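Local coordinates for acyl carrier protein (Leishmania major, PDB 5ZWT) that probably carries growing acyl chains during fatty acid biosynthesis on a phosphopantetheine arm attached to it, at residues D6-V11 / Q67-A72; E13-F18 / S24-E29; P28-H31 / D35-L38. The protein carries 1 engineered substitution. One frame throughout, in Å; residues are numbered along the deposited sequence.

Interaction 1: residues D6-V11 / Q67-A72; sequences DVLTRV and QSIPDA
I69 of helix 69-78 sets its CG2 methyl against two side chains of helix 3-16, touching L8 and V11, which stand nearly one turn apart. L8 CD1 approaches to 3.8 Å from I69 CG2, and the two side chains cross at about a right angle, CD1 of the leucine meeting CG2 of the isoleucine. V11 instead runs antiparallel past I69, with V11 CG1 4.1 Å from I69 CG2. That same V11 methyl also meets the next turn of the opposing helix, where V11 CG1 lies 4.2 Å from A72 CB. With CG1 anti to the backbone N (chi1 172°), V11 projects this branch to the hollow between I69 and A72. All of these contacts are apolar; V73 of helix 69-78 extends the same surface towards V7, L8 and V11, while L12, V15 and the loop residue V26 also touch I69.

This is the packing of the first and last helices in the small helical bundle of acyl carrier proteins, whose oily interior is where an acyl chain can be housed in the family.

The polar bonds lie away from the interface, at the start of helix 69-78. S68 is its N-cap: S68 OG accepts from D71 N at 3.1 Å, with an N-H...O angle of 163°. D71 turns its carboxylate back as well, and D71 OD2 takes Q67 N at 3.0 Å through the anti lone pair. Side chain and backbone of D71 are thus both tied to the residues just before the first turn.

Charged groups occupy the other side of helix 3-16. R10 makes salt bridges with E53 and with D6 of the second subunit, and D6 does the same with R10 of that subunit.

Interaction 2: residues E13-F18 / S24-E29; sequences EVVKNF and SKVTPE
A single water links V26 to K16: it donates to V26 O at 2.6 Å and accepts from K16 NZ at 2.8 Å, so the lysine reaches the loop carbonyl through one intermediate. The extended K16 chain makes this possible. Beyond CG its torsions are all anti, and the methylenes run over V26 before the ammonium end arrives at the water.

The apolar half of the contact is centred on V26. K16 CG presses on the branch point itself, 3.7 Å from V26 CB, and farther along the chain K16 CE is 4.0 Å from V26 CG1. The other methyl turns to V15, where V26 CG2 sits 3.8 Å from V15 CG1. With V26 CG1 anti to its own nitrogen (chi1 171°), both methyls touch both side chains, CG1 lying closer to K16 and CG2 closer to V15. L12, L36 and I69 also touch V26, which is buried.

Just beyond V26 the loop is braced by its own residues. T27 OG1 accepts from E29 N at 3.1 Å with an N-H...O angle of 154°, an ST turn, and the T27 nitrogen is held by the hydroxyl of S30. T27 starts out away from the helix, V26 toward it.

The V26 packing and the water bridge join the long loop that follows helix 3-16 back to the last turn of that helix, as in the acyl carrier protein fold, where an extended loop joins the first two long helices and contributes apolar residues to the core.

Interaction 3: residues P28-H31 / D35-L38; sequences PESH and DLGL
The loop doubles back so that the CA atoms of H31 and D35 lie 5.1 Å apart, and H31 O receives two backbone donors, the nitrogens of D35 and L36. The D35 donor, four residues on, closes an alpha turn: D35 N is 3.0 Å from H31 O and comes in tilted 31° from the carbonyl plane. L36 N, 3.2 Å from H31 O, lies nearly along the C=O axis, so the two nitrogens approach the oxygen from distinct directions.

D35 adds its side chain to the grip. Its CG lies anti to the carbonyl carbon and beside its own N, which brings the carboxylate to the H31 nitrogen. D35 OD2 takes H31 N at 2.7 Å in an almost straight bond (171°), using the anti lone pair, away from the other carboxylate oxygen. H31 is therefore held at its N-H by the carboxylate and at its carbonyl by the backbone of the same aspartate. The same D35 OD2 stands at the edge of the imidazole, near the ring plane and 3.6 Å from H31 CD2, while carboxylate and ring planes are turned 68° from each other. Contact is made at the carbon side of the ring; the H31 NE2 nitrogen is 4.9 Å from D35 OD2, too far for a direct pairing.

L36 meets S30 by its branched end: both methyls fork about S30 CB, with L36 CD1 and S30 CB 4.0 Å apart. The hydroxyl of S30, bonded to the T27 nitrogen, also lies beside L36 CD2.

Both segments belong to the loop between helix 3-16 and helix 40-53. L36 reaches back to V15 of helix 3-16 and to V26, S30 is backbone-bonded to I69 at the start of helix 69-78, and H31 lies against S68, the N-cap of that helix.

Interactions 1 and 2 begin on helix 3-16; interaction 3 lies wholly in the following loop. Interaction 1 spans most of the sequence and encloses the others. Interactions 1 and 2 have centres about 9 Å apart; interactions 2 and 3 share P28 and E29 and lie about 8 Å apart. Interaction 3, about 11 Å from interaction 1, is joined to it by a probable hydrogen bond from I69 N to S30 O. L36 CD1 packs on V15 CG1, linking interactions 2 and 3. The loop is held by helices 3-16 and 69-78 ahead of helix 40-53, near whose start the family attaches its phosphopantetheine arm; this apo copy, with one engineered serine-to-alanine change, carries none.

Interaction 1: residues D6-V11 / Q67-A72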
loop_
_atom_site.group_PDB
_atom_site.type_symbol
_atom_site.label_atom_id
_atom_site.label_comp_id
_atom_site.label_asym_id
_atom_site.label_seq_id
_atom_site.Cartn_x
_atom_site.Cartn_y
_atom_site.Cartn_z
ATOM N N ASP A 6 2.627 0.865 -3.438
ATOM C CA ASP A 6 2.311 1.223 -2.056
ATOM C C ASP A 6 3.564 1.299 -1.199
ATOM O O ASP A 6 3.731 2.233 -0.405
ATOM C CB ASP A 6 1.350 0.207 -1.443
ATOM C CG ASP A 6 -0.030 0.284 -2.024
ATOM O OD1 ASP A 6 -0.412 1.370 -2.544
ATOM O OD2 ASP A 6 -0.725 -0.751 -1.951
ATOM N N VAL A 7 4.436 0.293 -1.314
ATOM C CA VAL A 7 5.683 0.298 -0.555
ATOM C C VAL A 7 6.560 1.449 -1.009
ATOM O O VAL A 7 7.129 2.187 -0.193
ATOM C CB VAL A 7 6.412 -1.045 -0.716
ATOM C CG1 VAL A 7 7.807 -0.978 -0.079
ATOM C CG2 VAL A 7 5.589 -2.166 -0.106
ATOM N N LEU A 8 6.674 1.618 -2.329
ATOM C CA LEU A 8 7.532 2.664 -2.876
ATOM C C LEU A 8 7.096 4.034 -2.383
ATOM O O LEU A 8 7.929 4.845 -1.980
ATOM C CB LEU A 8 7.482 2.614 -4.406
ATOM C CG LEU A 8 8.147 3.764 -5.166
ATOM C CD1 LEU A 8 9.618 3.953 -4.778
ATOM C CD2 LEU A 8 7.988 3.577 -6.684
ATOM N N THR A 9 5.785 4.288 -2.386
ATOM C CA THR A 9 5.250 5.572 -1.934
ATOM C C THR A 9 5.661 5.858 -0.499
ATOM O O THR A 9 6.016 6.999 -0.141
ATOM C CB THR A 9 3.722 5.560 -2.052
ATOM O OG1 THR A 9 3.327 5.358 -3.421
ATOM C CG2 THR A 9 3.127 6.856 -1.530
ATOM N N ARG A 10 5.620 4.837 0.348
ATOM C CA ARG A 10 5.981 5.107 1.727
ATOM C C ARG A 10 7.495 5.178 1.898
ATOM O O ARG A 10 7.972 5.974 2.706
ATOM C CB ARG A 10 5.341 4.062 2.639
ATOM C CG ARG A 10 3.800 4.162 2.651
ATOM C CD ARG A 10 3.170 2.918 3.239
ATOM N NE ARG A 10 3.683 2.610 4.567
ATOM C CZ ARG A 10 3.407 1.478 5.215
ATOM N NH1 ARG A 10 2.623 0.570 4.649
ATOM N NH2 ARG A 10 3.912 1.252 6.424
ATOM N N VAL A 11 8.269 4.419 1.117
ATOM C CA VAL A 11 9.723 4.576 1.224
ATOM C C VAL A 11 10.146 5.961 0.760
ATOM O O VAL A 11 11.015 6.597 1.378
ATOM C CB VAL A 11 10.468 3.474 0.448
ATOM C CG1 VAL A 11 11.982 3.784 0.422
ATOM C CG2 VAL A 11 10.229 2.135 1.108
ATOM N N GLN A 67 21.042 -0.208 -0.199
ATOM C CA GLN A 67 21.846 0.972 -0.503
ATOM C C GLN A 67 21.161 1.923 -1.480
ATOM O O GLN A 67 21.790 2.878 -1.954
ATOM C CB GLN A 67 23.218 0.561 -1.055
ATOM C CG GLN A 67 24.097 -0.195 -0.072
ATOM C CD GLN A 67 24.533 0.678 1.092
ATOM O OE1 GLN A 67 24.677 1.894 0.949
ATOM N NE2 GLN A 67 24.790 0.055 2.243
ATOM N N SER A 68 19.901 1.688 -1.799
ATOM C CA SER A 68 19.176 2.515 -2.749
ATOM C C SER A 68 17.700 2.326 -2.465
ATOM O O SER A 68 17.300 1.390 -1.765
ATOM C CB SER A 68 19.496 2.114 -4.187
ATOM O OG SER A 68 18.917 0.838 -4.465
ATOM N N ILE A 69 16.883 3.193 -3.050
ATOM C CA ILE A 69 15.441 3.033 -2.890
ATOM C C ILE A 69 14.953 1.756 -3.571
ATOM O O ILE A 69 14.111 1.054 -2.987
ATOM C CB ILE A 69 14.692 4.295 -3.349
ATOM C CG1 ILE A 69 15.007 5.422 -2.337
ATOM C CG2 ILE A 69 13.192 4.033 -3.469
ATOM C CD1 ILE A 69 14.137 6.656 -2.487
ATOM N N PRO A 70 15.429 1.389 -4.773
ATOM C CA PRO A 70 15.052 0.059 -5.289
ATOM C C PRO A 70 15.419 -1.077 -4.341
ATOM O O PRO A 70 14.616 -1.995 -4.153
ATOM C CB PRO A 70 15.808 -0.029 -6.625
ATOM C CG PRO A 70 15.966 1.383 -7.065
ATOM C CD PRO A 70 16.083 2.213 -5.805
ATOM N N ASP A 71 16.596 -1.031 -3.710
ATOM C CA ASP A 71 16.955 -2.089 -2.764
ATOM C C ASP A 71 15.928 -2.180 -1.643
ATOM O O ASP A 71 15.476 -3.275 -1.278
ATOM C CB ASP A 71 18.354 -1.858 -2.164
ATOM C CG ASP A 71 19.485 -2.012 -3.172
ATOM O OD1 ASP A 71 19.271 -2.635 -4.244
ATOM O OD2 ASP A 71 20.619 -1.564 -2.850
ATOM N N ALA A 72 15.540 -1.028 -1.086
ATOM C CA ALA A 72 14.582 -1.015 0.014
ATOM C C ALA A 72 13.215 -1.512 -0.423
ATOM O O ALA A 72 12.590 -2.314 0.280
ATOM C CB ALA A 72 14.443 0.399 0.588
#

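Interaction 2: residues E13-F18 / S24-E29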
loop_
_atom_site.group_PDB
_atom_site.type_symbol
_atom_site.label_atom_id
_atom_site.label_comp_id
_atom_site.label_asym_id
_atom_site.label_seq_id
_atom_site.Cartn_x
_atom_site.Cartn_y
_atom_site.Cartn_z
ATOM N N GLU A 13 8.633 8.749 1.010
ATOM C CA GLU A 13 8.370 9.802 1.985
ATOM C C GLU A 13 9.283 9.677 3.191
ATOM O O GLU A 13 9.724 10.700 3.748
ATOM C CB GLU A 13 6.902 9.762 2.424
ATOM C CG GLU A 13 6.248 11.142 2.561
ATOM C CD GLU A 13 6.201 11.893 1.238
ATOM O OE1 GLU A 13 5.843 11.279 0.213
ATOM O OE2 GLU A 13 6.550 13.093 1.219
ATOM N N VAL A 14 9.650 8.449 3.563
ATOM C CA VAL A 14 10.652 8.279 4.611
ATOM C C VAL A 14 11.961 8.937 4.193
ATOM O O VAL A 14 12.577 9.677 4.970
ATOM C CB VAL A 14 10.859 6.786 4.937
ATOM C CG1 VAL A 14 12.063 6.614 5.869
ATOM C CG2 VAL A 14 9.596 6.232 5.588
ATOM N N VAL A 15 12.398 8.696 2.953
ATOM C CA VAL A 15 13.713 9.181 2.534
ATOM C C VAL A 15 13.689 10.686 2.346
ATOM O O VAL A 15 14.608 11.392 2.778
ATOM C CB VAL A 15 14.164 8.486 1.232
ATOM C CG1 VAL A 15 15.422 9.176 0.690
ATOM C CG2 VAL A 15 14.446 7.013 1.466
ATOM N N LYS A 16 12.622 11.201 1.736
ATOM C CA LYS A 16 12.512 12.637 1.484
ATOM C C LYS A 16 12.492 13.422 2.788
ATOM O O LYS A 16 12.986 14.555 2.856
ATOM C CB LYS A 16 11.246 12.913 0.679
ATOM C CG LYS A 16 11.382 12.696 -0.833
ATOM C CD LYS A 16 9.994 12.586 -1.477
ATOM C CE LYS A 16 10.122 12.322 -2.992
ATOM N NZ LYS A 16 8.826 12.291 -3.728
ATOM N N ASN A 17 11.874 12.859 3.820
ATOM C CA ASN A 17 11.727 13.560 5.090
ATOM C C ASN A 17 12.933 13.413 5.996
ATOM O O ASN A 17 12.947 14.009 7.080
ATOM C CB ASN A 17 10.463 13.084 5.803
ATOM C CG ASN A 17 9.219 13.738 5.237
ATOM O OD1 ASN A 17 8.774 13.412 4.137
ATOM N ND2 ASN A 17 8.677 14.693 5.969
ATOM N N PHE A 18 13.929 12.624 5.599
ATOM C CA PHE A 18 15.142 12.506 6.393
ATOM C C PHE A 18 15.978 13.780 6.328
ATOM O O PHE A 18 16.177 14.358 5.250
ATOM C CB PHE A 18 15.978 11.309 5.940
ATOM C CG PHE A 18 17.145 11.039 6.827
ATOM C CD1 PHE A 18 16.956 10.523 8.094
ATOM C CD2 PHE A 18 18.437 11.272 6.389
ATOM C CE1 PHE A 18 18.031 10.269 8.930
ATOM C CE2 PHE A 18 19.521 11.014 7.216
ATOM C CZ PHE A 18 19.316 10.512 8.490
ATOM N N SER A 24 14.277 17.117 -3.012
ATOM C CA SER A 24 14.059 17.351 -4.430
ATOM C C SER A 24 14.860 16.408 -5.322
ATOM O O SER A 24 14.544 16.306 -6.511
ATOM C CB SER A 24 14.379 18.806 -4.776
ATOM O OG SER A 24 15.760 19.058 -4.651
ATOM N N LYS A 25 15.887 15.733 -4.801
ATOM C CA LYS A 25 16.693 14.823 -5.615
ATOM C C LYS A 25 16.229 13.369 -5.580
ATOM O O LYS A 25 16.755 12.550 -6.348
ATOM C CB LYS A 25 18.158 14.879 -5.186
ATOM C CG LYS A 25 18.737 16.276 -5.112
ATOM C CD LYS A 25 20.214 16.215 -4.784
ATOM C CE LYS A 25 20.967 15.517 -5.903
ATOM N NZ LYS A 25 21.104 16.368 -7.121
ATOM N N VAL A 26 15.254 13.040 -4.735
ATOM C CA VAL A 26 14.847 11.658 -4.478
ATOM C C VAL A 26 13.931 11.156 -5.593
ATOM O O VAL A 26 12.865 11.723 -5.816
ATOM C CB VAL A 26 14.142 11.587 -3.112
ATOM C CG1 VAL A 26 13.502 10.226 -2.869
ATOM C CG2 VAL A 26 15.129 11.918 -1.993
ATOM N N THR A 27 14.291 10.040 -6.228
ATOM C CA THR A 27 13.436 9.340 -7.181
ATOM C C THR A 27 13.300 7.893 -6.746
ATOM O O THR A 27 13.995 7.441 -5.832
ATOM C CB THR A 27 13.998 9.376 -8.612
ATOM O OG1 THR A 27 15.126 8.493 -8.719
ATOM C CG2 THR A 27 14.441 10.754 -8.974
ATOM N N PRO A 28 12.399 7.129 -7.376
ATOM C CA PRO A 28 12.356 5.678 -7.112
ATOM C C PRO A 28 13.657 4.928 -7.411
ATOM O O PRO A 28 13.765 3.761 -7.015
ATOM C CB PRO A 28 11.229 5.181 -8.022
ATOM C CG PRO A 28 10.393 6.385 -8.327
ATOM C CD PRO A 28 11.183 7.614 -8.065
ATOM N N GLU A 29 14.645 5.545 -8.060
ATOM C CA GLU A 29 15.914 4.874 -8.324
ATOM C C GLU A 29 17.094 5.476 -7.569
ATOM O O GLU A 29 18.238 5.125 -7.866
ATOM C CB GLU A 29 16.212 4.858 -9.830
ATOM C CG GLU A 29 14.976 4.517 -10.656
ATOM C CD GLU A 29 14.843 3.016 -10.859
ATOM O OE1 GLU A 29 13.785 2.551 -11.341
ATOM O OE2 GLU A 29 15.766 2.287 -10.429
HETATM O O HOH W 1 10.372 11.111 -5.806
#

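Interaction 3: residues P28-H31 / D35-L38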
loop_
_atom_site.group_PDB
_atom_site.type_symbol
_atom_site.label_atom_id
_atom_site.label_comp_id
_atom_site.label_asym_id
_atom_site.label_seq_id
_atom_site.Cartn_x
_atom_site.Cartn_y
_atom_site.Cartn_z
ATOM N N PRO A 28 12.399 7.129 -7.376
ATOM C CA PRO A 28 12.356 5.678 -7.112
ATOM C C PRO A 28 13.657 4.928 -7.411
ATOM O O PRO A 28 13.765 3.761 -7.015
ATOM C CB PRO A 28 11.229 5.181 -8.022
ATOM C CG PRO A 28 10.393 6.385 -8.327
ATOM C CD PRO A 28 11.183 7.614 -8.065
ATOM N N GLU A 29 14.645 5.545 -8.060
ATOM C CA GLU A 29 15.914 4.874 -8.324
ATOM C C GLU A 29 17.094 5.476 -7.569
ATOM O O GLU A 29 18.238 5.125 -7.866
ATOM C CB GLU A 29 16.212 4.858 -9.830
ATOM C CG GLU A 29 14.976 4.517 -10.656
ATOM C CD GLU A 29 14.843 3.016 -10.859
ATOM O OE1 GLU A 29 13.785 2.551 -11.341
ATOM O OE2 GLU A 29 15.766 2.287 -10.429
ATOM N N SER A 30 16.857 6.337 -6.584
ATOM C CA SER A 30 17.963 7.020 -5.924
ATOM C C SER A 30 18.835 6.031 -5.162
ATOM O O SER A 30 18.330 5.187 -4.407
ATOM C CB SER A 30 17.435 8.098 -4.971
ATOM O OG SER A 30 16.816 9.136 -5.711
ATOM N N HIS A 31 20.141 6.133 -5.378
ATOM C CA HIS A 31 21.131 5.413 -4.593
ATOM C C HIS A 31 21.565 6.305 -3.447
ATOM O O HIS A 31 21.876 7.484 -3.651
ATOM C CB HIS A 31 22.346 5.023 -5.443
ATOM C CG HIS A 31 22.068 3.950 -6.454
ATOM N ND1 HIS A 31 22.676 2.712 -6.407
ATOM C CD2 HIS A 31 21.278 3.938 -7.554
ATOM C CE1 HIS A 31 22.256 1.978 -7.423
ATOM N NE2 HIS A 31 21.411 2.699 -8.137
ATOM N N ASP A 35 23.730 9.196 -5.284
ATOM C CA ASP A 35 22.714 10.179 -5.664
ATOM C C ASP A 35 22.324 11.118 -4.540
ATOM O O ASP A 35 22.096 12.298 -4.797
ATOM C CB ASP A 35 21.423 9.507 -6.160
ATOM C CG ASP A 35 21.607 8.721 -7.433
ATOM O OD1 ASP A 35 22.165 9.283 -8.399
ATOM O OD2 ASP A 35 21.165 7.550 -7.473
ATOM N N LEU A 36 22.209 10.637 -3.305
ATOM C CA LEU A 36 21.769 11.498 -2.220
ATOM C C LEU A 36 22.896 11.937 -1.298
ATOM O O LEU A 36 22.644 12.698 -0.361
ATOM C CB LEU A 36 20.670 10.804 -1.416
ATOM C CG LEU A 36 19.553 10.234 -2.281
ATOM C CD1 LEU A 36 18.527 9.509 -1.382
ATOM C CD2 LEU A 36 18.919 11.343 -3.100
ATOM N N GLY A 37 24.129 11.502 -1.554
ATOM C CA GLY A 37 25.282 11.982 -0.811
ATOM C C GLY A 37 25.339 11.595 0.651
ATOM O O GLY A 37 26.069 12.230 1.423
ATOM N N LEU A 38 24.618 10.556 1.051
ATOM C CA LEU A 38 24.623 10.110 2.435
ATOM C C LEU A 38 25.846 9.249 2.722
ATOM O O LEU A 38 26.361 8.557 1.840
ATOM C CB LEU A 38 23.363 9.300 2.722
ATOM C CG LEU A 38 22.039 9.972 2.362
ATOM C CD1 LEU A 38 20.963 8.939 2.505
ATOM C CD2 LEU A 38 21.758 11.145 3.285
#